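PDB 4YXQ: polyketide biosynthesis 3-hydroxy-3-methylglutaryl-ACP synthase PksG, which catalyses the aldol condensation of acetyl-AcpK with a carrier-bound beta-ketothioester intermediate during assembly of the antibiotic polyketide bacillaene. Local coordinates for residues A45-D50 / F388-G393; L76-S81 / R106-K111; E7-F12 / V173-G178; A24-L29 / E366-F371. One frame throughout, in Å; residues are numbered along the deposited sequence.

Contact 1: residues A45-D50 / F388-G393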
loop_
_atom_site.group_PDB
_atom_site.type_symbol
_atom_site.label_atom_id
_atom_site.label_comp_id
_atom_site.label_asym_id
_atom_site.label_seq_id
_atom_site.Cartn_x
_atom_site.Cartn_y
_atom_site.Cartn_z
ATOM N N ALA A 45 -1.002 -16.132 -16.526
ATOM C CA ALA A 45 -2.293 -16.180 -15.899
ATOM C C ALA A 45 -3.369 -16.479 -16.946
ATOM O O ALA A 45 -3.459 -15.797 -17.959
ATOM C CB ALA A 45 -2.590 -14.870 -15.194
ATOM N N LEU A 46 -4.196 -17.484 -16.668
ATOM C CA LEU A 46 -5.380 -17.735 -17.452
ATOM C C LEU A 46 -6.452 -16.666 -17.133
ATOM O O LEU A 46 -6.378 -15.992 -16.122
ATOM C CB LEU A 46 -5.950 -19.122 -17.140
ATOM C CG LEU A 46 -5.356 -20.426 -17.681
ATOM C CD1 LEU A 46 -5.006 -20.344 -19.152
ATOM C CD2 LEU A 46 -4.150 -20.838 -16.890
ATOM N N PRO A 47 -7.470 -16.527 -17.992
ATOM C CA PRO A 47 -8.475 -15.514 -17.733
ATOM C C PRO A 47 -9.306 -15.812 -16.494
ATOM O O PRO A 47 -9.863 -14.899 -15.883
ATOM C CB PRO A 47 -9.367 -15.577 -18.972
ATOM C CG PRO A 47 -8.482 -16.151 -20.015
ATOM C CD PRO A 47 -7.650 -17.168 -19.303
ATOM N N TYR A 48 -9.405 -17.086 -16.123
ATOM C CA TYR A 48 -10.047 -17.458 -14.869
ATOM C C TYR A 48 -9.063 -17.420 -13.671
ATOM O O TYR A 48 -9.294 -18.080 -12.663
ATOM C CB TYR A 48 -10.752 -18.819 -14.975
ATOM C CG TYR A 48 -9.987 -19.929 -15.683
ATOM C CD1 TYR A 48 -10.221 -20.224 -17.022
ATOM C CD2 TYR A 48 -9.042 -20.694 -14.993
ATOM C CE1 TYR A 48 -9.529 -21.233 -17.660
ATOM C CE2 TYR A 48 -8.346 -21.703 -15.635
ATOM C CZ TYR A 48 -8.601 -21.970 -16.959
ATOM O OH TYR A 48 -7.918 -22.993 -17.577
ATOM N N GLU A 49 -8.010 -16.613 -13.781
ATOM C CA GLU A 49 -7.062 -16.437 -12.709
ATOM C C GLU A 49 -6.818 -14.937 -12.542
ATOM O O GLU A 49 -6.884 -14.199 -13.484
ATOM C CB GLU A 49 -5.736 -17.134 -13.051
ATOM C CG GLU A 49 -5.758 -18.649 -13.078
ATOM C CD GLU A 49 -4.345 -19.245 -13.190
ATOM O OE1 GLU A 49 -3.894 -19.967 -12.261
ATOM O OE2 GLU A 49 -3.673 -18.976 -14.211
ATOM N N ASP A 50 -6.495 -14.506 -11.331
ATOM C CA ASP A 50 -6.170 -13.121 -11.074
ATOM C C ASP A 50 -5.225 -13.017 -9.860
ATOM O O ASP A 50 -4.768 -14.041 -9.357
ATOM C CB ASP A 50 -7.471 -12.318 -10.920
ATOM C CG ASP A 50 -8.185 -12.592 -9.626
ATOM O OD1 ASP A 50 -7.701 -13.426 -8.808
ATOM O OD2 ASP A 50 -9.244 -11.940 -9.434
ATOM N N PHE A 388 -14.100 -22.409 -17.602
ATOM C CA PHE A 388 -12.914 -23.161 -17.189
ATOM C C PHE A 388 -12.423 -24.178 -18.235
ATOM O O PHE A 388 -11.297 -24.675 -18.141
ATOM C CB PHE A 388 -13.190 -23.875 -15.863
ATOM C CG PHE A 388 -13.479 -22.947 -14.713
ATOM C CD1 PHE A 388 -13.128 -21.612 -14.760
ATOM C CD2 PHE A 388 -14.072 -23.427 -13.566
ATOM C CE1 PHE A 388 -13.386 -20.769 -13.706
ATOM C CE2 PHE A 388 -14.330 -22.588 -12.493
ATOM C CZ PHE A 388 -13.979 -21.251 -12.566
ATOM N N GLU A 389 -13.265 -24.462 -19.231
ATOM C CA GLU A 389 -12.921 -25.367 -20.329
ATOM C C GLU A 389 -12.553 -24.621 -21.601
ATOM O O GLU A 389 -12.487 -25.215 -22.671
ATOM C CB GLU A 389 -14.098 -26.326 -20.600
ATOM C CG GLU A 389 -14.544 -27.132 -19.380
ATOM C CD GLU A 389 -13.379 -27.800 -18.656
ATOM O OE1 GLU A 389 -13.482 -27.967 -17.410
ATOM O OE2 GLU A 389 -12.359 -28.123 -19.329
ATOM N N MET A 390 -12.304 -23.326 -21.493
ATOM C CA MET A 390 -11.994 -22.526 -22.675
ATOM C C MET A 390 -10.710 -22.997 -23.365
ATOM O O MET A 390 -10.570 -22.855 -24.568
ATOM C CB MET A 390 -11.881 -21.047 -22.312
ATOM C CG MET A 390 -10.660 -20.676 -21.483
ATOM S SD MET A 390 -10.694 -18.919 -21.015
ATOM C CE MET A 390 -10.407 -18.155 -22.613
ATOM N N ILE A 391 -9.780 -23.533 -22.578
ATOM C CA ILE A 391 -8.642 -24.303 -23.087
ATOM C C ILE A 391 -8.811 -25.705 -22.524
ATOM O O ILE A 391 -8.355 -25.999 -21.420
ATOM C CB ILE A 391 -7.281 -23.697 -22.680
ATOM C CG1 ILE A 391 -7.163 -22.282 -23.244
ATOM C CG2 ILE A 391 -6.123 -24.560 -23.186
ATOM C CD1 ILE A 391 -6.062 -21.466 -22.618
ATOM N N PRO A 392 -9.505 -26.564 -23.279
ATOM C CA PRO A 392 -10.081 -27.821 -22.792
ATOM C C PRO A 392 -9.244 -28.650 -21.820
ATOM O O PRO A 392 -9.782 -29.148 -20.835
ATOM C CB PRO A 392 -10.317 -28.603 -24.084
ATOM C CG PRO A 392 -10.664 -27.541 -25.075
ATOM C CD PRO A 392 -9.847 -26.332 -24.700
ATOM N N GLY A 393 -7.954 -28.812 -22.083
ATOM C CA GLY A 393 -7.161 -29.765 -21.298
ATOM C C GLY A 393 -6.774 -29.414 -19.855
ATOM O O GLY A 393 -6.414 -30.300 -19.080
HETATM O O HOH W 1 -9.002 -24.097 -19.748
#

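Contact 2: residues L76-S81 / R106-K111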
loop_
_atom_site.group_PDB
_atom_site.type_symbol
_atom_site.label_atom_id
_atom_site.label_comp_id
_atom_site.label_asym_id
_atom_site.label_seq_id
_atom_site.Cartn_x
_atom_site.Cartn_y
_atom_site.Cartn_z
ATOM N N LEU A 76 -2.280 -9.602 10.555
ATOM C CA LEU A 76 -1.881 -8.617 9.569
ATOM C C LEU A 76 -1.738 -9.339 8.255
ATOM O O LEU A 76 -0.971 -10.302 8.148
ATOM C CB LEU A 76 -0.537 -8.005 9.964
ATOM C CG LEU A 76 0.080 -6.991 9.004
ATOM C CD1 LEU A 76 -0.841 -5.775 8.824
ATOM C CD2 LEU A 76 1.438 -6.575 9.567
ATOM N N LEU A 77 -2.481 -8.886 7.253
ATOM C CA LEU A 77 -2.420 -9.439 5.900
ATOM C C LEU A 77 -2.197 -8.291 4.960
ATOM O O LEU A 77 -3.080 -7.490 4.715
ATOM C CB LEU A 77 -3.707 -10.161 5.580
ATOM C CG LEU A 77 -3.919 -10.548 4.149
ATOM C CD1 LEU A 77 -2.916 -11.566 3.678
ATOM C CD2 LEU A 77 -5.283 -11.157 3.997
ATOM N N ILE A 78 -0.987 -8.208 4.442
ATOM C CA ILE A 78 -0.637 -7.221 3.482
ATOM C C ILE A 78 -0.440 -7.911 2.154
ATOM O O ILE A 78 0.331 -8.867 2.064
ATOM C CB ILE A 78 0.698 -6.586 3.870
ATOM C CG1 ILE A 78 0.572 -5.951 5.251
ATOM C CG2 ILE A 78 1.136 -5.594 2.807
ATOM C CD1 ILE A 78 1.872 -5.405 5.821
ATOM N N THR A 79 -1.118 -7.454 1.105
ATOM C CA THR A 79 -0.796 -7.962 -0.242
ATOM C C THR A 79 -0.129 -6.882 -1.076
ATOM O O THR A 79 -0.458 -5.703 -0.998
ATOM C CB THR A 79 -1.942 -8.798 -0.951
ATOM O OG1 THR A 79 -2.059 -8.458 -2.350
ATOM C CG2 THR A 79 -3.219 -8.661 -0.319
ATOM N N CYS A 80 0.865 -7.313 -1.828
ATOM C CA CYS A 80 1.835 -6.421 -2.490
ATOM C C CYS A 80 1.696 -6.664 -3.972
ATOM O O CYS A 80 1.891 -7.772 -4.439
ATOM C CB CYS A 80 3.264 -6.766 -2.010
ATOM S SG CYS A 80 3.392 -6.790 -0.203
ATOM N N SER A 81 1.359 -5.623 -4.709
ATOM C CA SER A 81 1.027 -5.782 -6.111
ATOM C C SER A 81 1.139 -4.463 -6.885
ATOM O O SER A 81 1.186 -3.382 -6.298
ATOM C CB SER A 81 -0.378 -6.342 -6.219
ATOM O OG SER A 81 -0.697 -6.769 -7.515
ATOM N N ARG A 106 -5.705 -6.757 10.615
ATOM C CA ARG A 106 -5.569 -5.639 9.698
ATOM C C ARG A 106 -5.389 -6.186 8.320
ATOM O O ARG A 106 -4.675 -7.152 8.135
ATOM C CB ARG A 106 -4.352 -4.808 10.028
ATOM C CG ARG A 106 -4.393 -4.114 11.369
ATOM C CD ARG A 106 -3.273 -3.079 11.442
ATOM N NE ARG A 106 -3.301 -2.315 12.686
ATOM C CZ ARG A 106 -2.433 -2.433 13.686
ATOM N NH1 ARG A 106 -1.398 -3.264 13.600
ATOM N NH2 ARG A 106 -2.594 -1.691 14.792
ATOM N N LEU A 107 -5.997 -5.548 7.334
ATOM C CA LEU A 107 -5.732 -5.937 5.956
ATOM C C LEU A 107 -5.665 -4.757 5.002
ATOM O O LEU A 107 -6.418 -3.787 5.115
ATOM C CB LEU A 107 -6.738 -7.008 5.505
ATOM C CG LEU A 107 -8.220 -6.698 5.657
ATOM C CD1 LEU A 107 -8.776 -6.201 4.340
ATOM C CD2 LEU A 107 -8.987 -7.921 6.090
ATOM N N PHE A 108 -4.702 -4.812 4.093
ATOM C CA PHE A 108 -4.551 -3.770 3.079
ATOM C C PHE A 108 -3.555 -4.182 2.001
ATOM O O PHE A 108 -3.000 -5.276 2.045
ATOM C CB PHE A 108 -4.157 -2.423 3.720
ATOM C CG PHE A 108 -2.926 -2.471 4.579
ATOM C CD1 PHE A 108 -1.698 -2.131 4.069
ATOM C CD2 PHE A 108 -3.017 -2.814 5.926
ATOM C CE1 PHE A 108 -0.562 -2.139 4.867
ATOM C CE2 PHE A 108 -1.872 -2.836 6.743
ATOM C CZ PHE A 108 -0.647 -2.480 6.217
ATOM N N GLU A 109 -3.323 -3.275 1.048
ATOM C CA GLU A 109 -2.472 -3.510 -0.108
ATOM C C GLU A 109 -1.381 -2.457 -0.140
ATOM O O GLU A 109 -1.646 -1.283 0.115
ATOM C CB GLU A 109 -3.379 -3.393 -1.322
ATOM C CG GLU A 109 -2.781 -3.710 -2.667
ATOM C CD GLU A 109 -3.841 -3.721 -3.764
ATOM O OE1 GLU A 109 -4.928 -4.312 -3.545
ATOM O OE2 GLU A 109 -3.573 -3.144 -4.859
ATOM N N VAL A 110 -0.147 -2.852 -0.438
ATOM C CA VAL A 110 0.916 -1.867 -0.637
ATOM C C VAL A 110 1.374 -1.828 -2.075
ATOM O O VAL A 110 1.356 -2.831 -2.773
ATOM C CB VAL A 110 2.148 -2.071 0.288
ATOM C CG1 VAL A 110 1.737 -2.102 1.752
ATOM C CG2 VAL A 110 2.902 -3.335 -0.060
ATOM N N LYS A 111 1.804 -0.648 -2.519
ATOM C CA LYS A 111 2.215 -0.460 -3.909
ATOM C C LYS A 111 3.375 0.522 -4.117
ATOM O O LYS A 111 3.269 1.710 -3.813
ATOM C CB LYS A 111 1.016 -0.033 -4.761
ATOM C CG LYS A 111 1.395 0.667 -6.057
ATOM C CD LYS A 111 0.675 1.998 -6.196
ATOM C CE LYS A 111 -0.804 1.799 -6.485
ATOM N NZ LYS A 111 -1.491 3.087 -6.777
#

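Contact 3: residues E7-F12 / V173-G178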
loop_
_atom_site.group_PDB
_atom_site.type_symbol
_atom_site.label_atom_id
_atom_site.label_comp_id
_atom_site.label_asym_id
_atom_site.label_seq_id
_atom_site.Cartn_x
_atom_site.Cartn_y
_atom_site.Cartn_z
ATOM N N GLU A 7 8.669 -17.498 8.893
ATOM C CA GLU A 7 8.445 -18.801 9.490
ATOM C C GLU A 7 8.136 -19.787 8.406
ATOM O O GLU A 7 8.400 -20.957 8.552
ATOM C CB GLU A 7 7.295 -18.759 10.509
ATOM C CG GLU A 7 7.508 -17.716 11.589
ATOM C CD GLU A 7 6.646 -17.919 12.847
ATOM O OE1 GLU A 7 5.542 -18.506 12.753
ATOM O OE2 GLU A 7 7.067 -17.413 13.917
ATOM N N ALA A 8 7.585 -19.316 7.302
ATOM C CA ALA A 8 7.312 -20.173 6.140
ATOM C C ALA A 8 7.021 -19.322 4.924
ATOM O O ALA A 8 6.592 -18.193 5.043
ATOM C CB ALA A 8 6.115 -21.051 6.408
ATOM N N MET A 9 7.202 -19.917 3.762
ATOM C CA MET A 9 7.196 -19.201 2.525
ATOM C C MET A 9 6.881 -20.166 1.392
ATOM O O MET A 9 7.458 -21.250 1.320
ATOM C CB MET A 9 8.569 -18.603 2.338
ATOM C CG MET A 9 8.826 -17.888 1.038
ATOM S SD MET A 9 10.534 -17.282 1.087
ATOM C CE MET A 9 10.244 -15.966 -0.051
ATOM N N ASN A 10 5.985 -19.777 0.495
ATOM C CA ASN A 10 5.651 -20.650 -0.590
ATOM C C ASN A 10 5.311 -19.885 -1.836
ATOM O O ASN A 10 4.882 -18.740 -1.780
ATOM C CB ASN A 10 4.501 -21.554 -0.185
ATOM C CG ASN A 10 4.128 -22.569 -1.263
ATOM O OD1 ASN A 10 4.980 -23.233 -1.832
ATOM N ND2 ASN A 10 2.861 -22.633 -1.582
ATOM N N VAL A 11 5.526 -20.553 -2.971
ATOM C CA VAL A 11 5.460 -19.966 -4.290
ATOM C C VAL A 11 4.317 -20.598 -5.038
ATOM O O VAL A 11 4.185 -21.806 -5.031
ATOM C CB VAL A 11 6.742 -20.290 -5.061
ATOM C CG1 VAL A 11 6.663 -19.830 -6.513
ATOM C CG2 VAL A 11 7.921 -19.656 -4.367
ATOM N N PHE A 12 3.524 -19.787 -5.719
ATOM C CA PHE A 12 2.595 -20.285 -6.716
ATOM C C PHE A 12 3.012 -19.679 -8.034
ATOM O O PHE A 12 2.956 -18.456 -8.213
ATOM C CB PHE A 12 1.145 -19.922 -6.412
ATOM C CG PHE A 12 0.186 -20.435 -7.438
ATOM C CD1 PHE A 12 -0.174 -21.782 -7.435
ATOM C CD2 PHE A 12 -0.323 -19.613 -8.415
ATOM C CE1 PHE A 12 -1.057 -22.295 -8.366
ATOM C CE2 PHE A 12 -1.173 -20.108 -9.383
ATOM C CZ PHE A 12 -1.558 -21.449 -9.357
ATOM N N VAL A 173 4.173 -15.048 -4.203
ATOM C CA VAL A 173 4.893 -15.639 -3.126
ATOM C C VAL A 173 4.286 -15.130 -1.827
ATOM O O VAL A 173 4.127 -13.938 -1.658
ATOM C CB VAL A 173 6.362 -15.267 -3.168
ATOM C CG1 VAL A 173 7.086 -15.872 -1.976
ATOM C CG2 VAL A 173 6.981 -15.723 -4.467
ATOM N N ALA A 174 3.934 -16.065 -0.952
ATOM C CA ALA A 174 3.302 -15.806 0.324
ATOM C C ALA A 174 4.305 -16.048 1.392
ATOM O O ALA A 174 5.035 -17.048 1.347
ATOM C CB ALA A 174 2.125 -16.750 0.536
ATOM N N VAL A 175 4.326 -15.163 2.376
ATOM C CA VAL A 175 5.378 -15.172 3.350
ATOM C C VAL A 175 4.754 -15.013 4.694
ATOM O O VAL A 175 4.195 -13.986 4.982
ATOM C CB VAL A 175 6.319 -13.982 3.125
ATOM C CG1 VAL A 175 7.472 -14.040 4.120
ATOM C CG2 VAL A 175 6.873 -14.004 1.710
ATOM N N LEU A 176 4.863 -16.022 5.525
ATOM C CA LEU A 176 4.333 -15.952 6.893
ATOM C C LEU A 176 5.457 -15.460 7.773
ATOM O O LEU A 176 6.528 -16.050 7.773
ATOM C CB LEU A 176 3.897 -17.326 7.375
ATOM C CG LEU A 176 3.295 -17.419 8.767
ATOM C CD1 LEU A 176 1.906 -16.831 8.800
ATOM C CD2 LEU A 176 3.230 -18.883 9.200
ATOM N N VAL A 177 5.202 -14.383 8.491
ATOM C CA VAL A 177 6.194 -13.709 9.309
ATOM C C VAL A 177 5.789 -13.846 10.771
ATOM O O VAL A 177 4.612 -13.690 11.122
ATOM C CB VAL A 177 6.220 -12.205 8.975
ATOM C CG1 VAL A 177 7.274 -11.496 9.785
ATOM C CG2 VAL A 177 6.460 -11.989 7.489
ATOM N N GLY A 178 6.766 -14.075 11.635
ATOM C CA GLY A 178 6.504 -14.284 13.053
ATOM C C GLY A 178 7.748 -14.368 13.914
ATOM O O GLY A 178 8.862 -14.082 13.456
#

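Contact 4: residues A24-L29 / E366-F371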
loop_
_atom_site.group_PDB
_atom_site.type_symbol
_atom_site.label_atom_id
_atom_site.label_comp_id
_atom_site.label_asym_id
_atom_site.label_seq_id
_atom_site.Cartn_x
_atom_site.Cartn_y
_atom_site.Cartn_z
ATOM N N ALA A 24 8.973 -16.105 -28.650
ATOM C CA ALA A 24 9.724 -15.128 -29.448
ATOM C C ALA A 24 9.676 -15.461 -30.949
ATOM O O ALA A 24 9.434 -14.574 -31.786
ATOM C CB ALA A 24 11.171 -15.042 -28.970
ATOM N N LYS A 25 9.903 -16.732 -31.295
ATOM C CA LYS A 25 9.848 -17.171 -32.693
ATOM C C LYS A 25 8.477 -16.922 -33.273
ATOM O O LYS A 25 8.354 -16.273 -34.298
ATOM C CB LYS A 25 10.182 -18.659 -32.814
ATOM C CG LYS A 25 11.632 -18.982 -32.464
ATOM C CD LYS A 25 12.466 -19.058 -33.720
ATOM C CE LYS A 25 13.938 -19.388 -33.409
ATOM N NZ LYS A 25 14.620 -19.980 -34.597
ATOM N N TYR A 26 7.452 -17.451 -32.605
ATOM C CA TYR A 26 6.072 -17.332 -33.075
ATOM C C TYR A 26 5.603 -15.878 -33.246
ATOM O O TYR A 26 4.736 -15.590 -34.057
ATOM C CB TYR A 26 5.160 -18.096 -32.132
ATOM C CG TYR A 26 3.679 -17.922 -32.409
ATOM C CD1 TYR A 26 2.941 -16.959 -31.736
ATOM C CD2 TYR A 26 3.021 -18.736 -33.324
ATOM C CE1 TYR A 26 1.593 -16.802 -31.971
ATOM C CE2 TYR A 26 1.666 -18.595 -33.569
ATOM C CZ TYR A 26 0.959 -17.622 -32.889
ATOM O OH TYR A 26 -0.377 -17.463 -33.129
ATOM N N ARG A 27 6.217 -14.970 -32.500
ATOM C CA ARG A 27 5.995 -13.529 -32.666
ATOM C C ARG A 27 6.956 -12.867 -33.666
ATOM O O ARG A 27 6.849 -11.665 -33.925
ATOM C CB ARG A 27 6.113 -12.841 -31.295
ATOM C CG ARG A 27 5.004 -13.212 -30.302
ATOM C CD ARG A 27 3.895 -12.175 -30.236
ATOM N NE ARG A 27 2.675 -12.644 -30.879
ATOM C CZ ARG A 27 1.516 -12.904 -30.264
ATOM N NH1 ARG A 27 1.359 -12.736 -28.959
ATOM N NH2 ARG A 27 0.484 -13.321 -30.980
ATOM N N HIS A 28 7.887 -13.651 -34.219
ATOM C CA HIS A 28 8.823 -13.176 -35.234
ATOM C C HIS A 28 9.692 -12.064 -34.655
ATOM O O HIS A 28 9.724 -10.952 -35.178
ATOM C CB HIS A 28 8.099 -12.656 -36.501
ATOM C CG HIS A 28 7.076 -13.595 -37.066
ATOM N ND1 HIS A 28 7.414 -14.758 -37.727
ATOM C CD2 HIS A 28 5.723 -13.522 -37.103
ATOM C CE1 HIS A 28 6.315 -15.373 -38.129
ATOM N NE2 HIS A 28 5.275 -14.643 -37.763
ATOM N N LEU A 29 10.406 -12.370 -33.580
ATOM C CA LEU A 29 11.284 -11.388 -32.954
ATOM C C LEU A 29 12.740 -11.735 -33.198
ATOM O O LEU A 29 13.055 -12.842 -33.586
ATOM C CB LEU A 29 10.998 -11.323 -31.467
ATOM C CG LEU A 29 9.909 -10.342 -31.030
ATOM C CD1 LEU A 29 8.699 -10.330 -31.954
ATOM C CD2 LEU A 29 9.480 -10.661 -29.595
ATOM N N GLU A 366 -2.937 -22.640 -28.188
ATOM C CA GLU A 366 -3.596 -22.476 -26.911
ATOM C C GLU A 366 -3.296 -21.095 -26.348
ATOM O O GLU A 366 -4.184 -20.440 -25.815
ATOM C CB GLU A 366 -3.124 -23.537 -25.912
ATOM C CG GLU A 366 -3.607 -24.945 -26.218
ATOM C CD GLU A 366 -3.012 -25.979 -25.283
ATOM O OE1 GLU A 366 -1.792 -25.909 -25.009
ATOM O OE2 GLU A 366 -3.770 -26.857 -24.810
ATOM N N TYR A 367 -2.049 -20.641 -26.489
ATOM C CA TYR A 367 -1.663 -19.304 -26.017
ATOM C C TYR A 367 -2.458 -18.207 -26.715
ATOM O O TYR A 367 -2.847 -17.233 -26.087
ATOM C CB TYR A 367 -0.165 -19.043 -26.197
ATOM C CG TYR A 367 0.237 -17.661 -25.740
ATOM C CD1 TYR A 367 0.116 -17.293 -24.422
ATOM C CD2 TYR A 367 0.695 -16.720 -26.638
ATOM C CE1 TYR A 367 0.482 -16.039 -23.988
ATOM C CE2 TYR A 367 1.059 -15.455 -26.213
ATOM C CZ TYR A 367 0.962 -15.121 -24.887
ATOM O OH TYR A 367 1.341 -13.863 -24.438
ATOM N N GLU A 368 -2.719 -18.375 -28.002
ATOM C CA GLU A 368 -3.552 -17.411 -28.722
ATOM C C GLU A 368 -4.999 -17.366 -28.199
ATOM O O GLU A 368 -5.584 -16.292 -28.130
ATOM C CB GLU A 368 -3.554 -17.691 -30.229
ATOM C CG GLU A 368 -3.794 -16.449 -31.067
ATOM C CD GLU A 368 -2.625 -15.491 -31.013
ATOM O OE1 GLU A 368 -1.506 -15.885 -31.412
ATOM O OE2 GLU A 368 -2.802 -14.346 -30.547
ATOM N N LEU A 369 -5.569 -18.517 -27.855
ATOM C CA LEU A 369 -6.924 -18.562 -27.298
ATOM C C LEU A 369 -6.996 -17.813 -25.971
ATOM O O LEU A 369 -8.013 -17.205 -25.645
ATOM C CB LEU A 369 -7.376 -20.009 -27.065
ATOM C CG LEU A 369 -8.035 -20.748 -28.236
ATOM C CD1 LEU A 369 -8.082 -22.251 -27.963
ATOM C CD2 LEU A 369 -9.437 -20.197 -28.525
ATOM N N LEU A 370 -5.911 -17.910 -25.210
ATOM C CA LEU A 370 -5.771 -17.295 -23.904
ATOM C C LEU A 370 -5.656 -15.785 -24.069
ATOM O O LEU A 370 -6.338 -15.019 -23.408
ATOM C CB LEU A 370 -4.519 -17.859 -23.223
ATOM C CG LEU A 370 -4.157 -17.512 -21.778
ATOM C CD1 LEU A 370 -3.077 -18.481 -21.338
ATOM C CD2 LEU A 370 -3.693 -16.075 -21.586
ATOM N N PHE A 371 -4.760 -15.375 -24.947
ATOM C CA PHE A 371 -4.523 -13.972 -25.229
ATOM C C PHE A 371 -5.804 -13.257 -25.676
ATOM O O PHE A 371 -6.128 -12.181 -25.171
ATOM C CB PHE A 371 -3.416 -13.870 -26.290
ATOM C CG PHE A 371 -2.999 -12.466 -26.610
ATOM C CD1 PHE A 371 -1.865 -11.917 -26.015
ATOM C CD2 PHE A 371 -3.743 -11.686 -27.505
ATOM C CE1 PHE A 371 -1.480 -10.623 -26.308
ATOM C CE2 PHE A 371 -3.368 -10.385 -27.796
ATOM C CZ PHE A 371 -2.225 -9.855 -27.198
#

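Contact 1: residues A45-D50 / F388-G393
The edge of the Phe388 ring points at the face of the Tyr48 ring in an offset edge-to-face (T-shaped) pair, with centroids 5.3 Å apart and planes at 66°. This is the tight part of the contact: Phe388 CE1 also lies 3.5 Å from Tyr48 CB. Tyr48, within the type I turn from Leu46 to Glu49, has CG between its backbone N and carbonyl carbon (chi1 44°), and Leu46 CB covers part of one ring face. At the ring edge lies Met390 CG; its SD makes an oblique Met-aromatic contact with the ring and rests 3.7 Å from Pro47 CG. The Leu46 side is sparser, joined by a single methyl contact, Leu46 CD1 to Ile391 CD1 at 3.8 Å. Phe388 and Met390, partly exposed, form the side nearer solvent. A water accepts a hydrogen bond from Tyr48 OH, with its oxygen 2.7 Å away, accepts another from Ile391 N, and donates to Phe388 O and Ile391 O. Four bonds thus fix this water. The two loops therefore meet by apolar and aromatic packing, and across them the polar link is this one water, which ties the Tyr48 hydroxyl to backbone groups of Phe388 and Ile391.

Contact 2: residues L76-S81 / R106-K111
Phe108 and Ile78 lie side by side on one face of a parallel strand pair. From Phe108 CB, CG sits between the backbone N and the carbonyl carbon (chi1 55°), which brings the far end of the ring back toward strand 76-80. CE2 meets Leu76 CD1 at 3.7 Å, approached obliquely; CE1 and CZ meet Ile78, whose CG1 sits over the ring face in a CH-pi contact, 3.8 Å from CZ. On the same face Val110 CG1 touches Ile78 CG2, and Val110 CG2 lies 3.5 Å from Cys80 SG. The backbones are joined by Leu77 N to Arg106 O, Phe108 N to Leu77 O, Thr79 N to Phe108 O and Val110 N to Thr79 O, with a weak bond from Ser81 N to Val110 O. The pair belongs to a beta-alpha-beta unit of the thiolase-like fold: helix 91-98 covers the Leu77 and Leu107 face, helix 116-130 the Leu76 and Cys80 face. Strand 137-144 flanks strand 76-80, while residues 109-111 pair antiparallel with the second subunit, carrying the sheet across the dimer interface.

Contact 3: residues E7-F12 / V173-G178
Leu176 is matched by two residues, Glu7 and Ala8, in a classic beta bulge that interrupts strand 5-12 where it runs antiparallel to strand 171-178. Among the backbone bonds, Leu176 O accepts from Glu7 N at 2.8 Å and, weakly, from Ala8 N. Leu176 N returns a bond to Ala8 O, and Asn10 with Ala174 forms a two-bond hydrogen-bonded pair. The non-hydrogen-bonded pairs, Met9 with Val175 and Val11 with Val173, add CA-H...O contacts, such as Met9 CA to Ala174 O at 3.3 Å. Apolar contacts gather on the Met9 and Val11 face. Met9 runs out extended, CG opposite its own N (chi1 175°), which carries CE across to Val173 CG1 at 3.7 Å; Val11 CG2 meets Val173 CG2 at 4.0 Å. On the other face Ala8 CB approaches Leu176 CB. The polar side-chain contact across the strands is made by Glu7, whose carboxylate lies against the Gly178 backbone, CD 3.6 Å from Gly178 CA. It is held by a salt bridge from OE1 to Lys137 and by Asn180 N at OE2. Strand 171-178 is flanked on its other edge by strand 137-144. Helix 301-312 packs on the Met9, Val11 and Val173 side, and helix 51-64 on the Asn10 and Ala174 side, as in the layered thiolase-like core.

Contact 4: residues A24-L29 / E366-F371
Glu368 receives both Tyr26 and Arg27 in a surface link between two helices, helix 20-26, which ends in a Schellman motif at His28, and helix 364-373. The first shell centres on Glu368 OE1. Tyr26 OH donates to it at 2.6 Å, and OE1 lies at the edge of the tyrosine ring, in its plane; the hydroxyl meets OE1 on its anti side, 18° out of the carboxylate plane. Arg27 NH2 completes a salt bridge, 3.3 Å from Glu368 OE1, with a weak hydrogen bond to OE2; the guanidinium and carboxylate planes are 59° apart. A hydroxyl donor and a guanidinium beside the same carboxylate would be expected to favour its charged form. Behind this, Arg27 folds at chi2 and chi3, bringing its head to helix 364-373, where NH1 approaches the edge of Tyr367 at CE2. Phe371 lies farther off, at most a weak cation-pi partner. The second shell is Glu165, which forms a salt bridge with Arg27 NH1 and also accepts from Tyr367 OH, steadying the guanidinium from its other end. Glu368 itself bends at chi2 (69°) to turn its carboxylate to the two donors. Furthest out, the Schellman turn ends the helix that carries Tyr26, with His28 N bonded to Lys25 O at 2.7 Å.

In the fold
From the N terminus the chain first lays down strand 7-12, which contact 3 later joins to strand 173-178. Next come residues 24-29 and 45-50, whose partners, 366-371 and 388-393, wait until near the C-terminal end. Contact 3 therefore crosses both contacts 1 and 4, and these two cross each other. Contact 2 closes a short beta-alpha-beta loop nested inside all three. Contacts 2 and 3 belong to one mixed sheet, their centres about 14 Å apart, whereas contacts 1 and 4 tie N-terminal loops and a helix to the C-terminal region. Those two touch where Leu46 and Ile391 pack on Leu370, and Glu49 meets Phe12, joining contact 1 to contact 3.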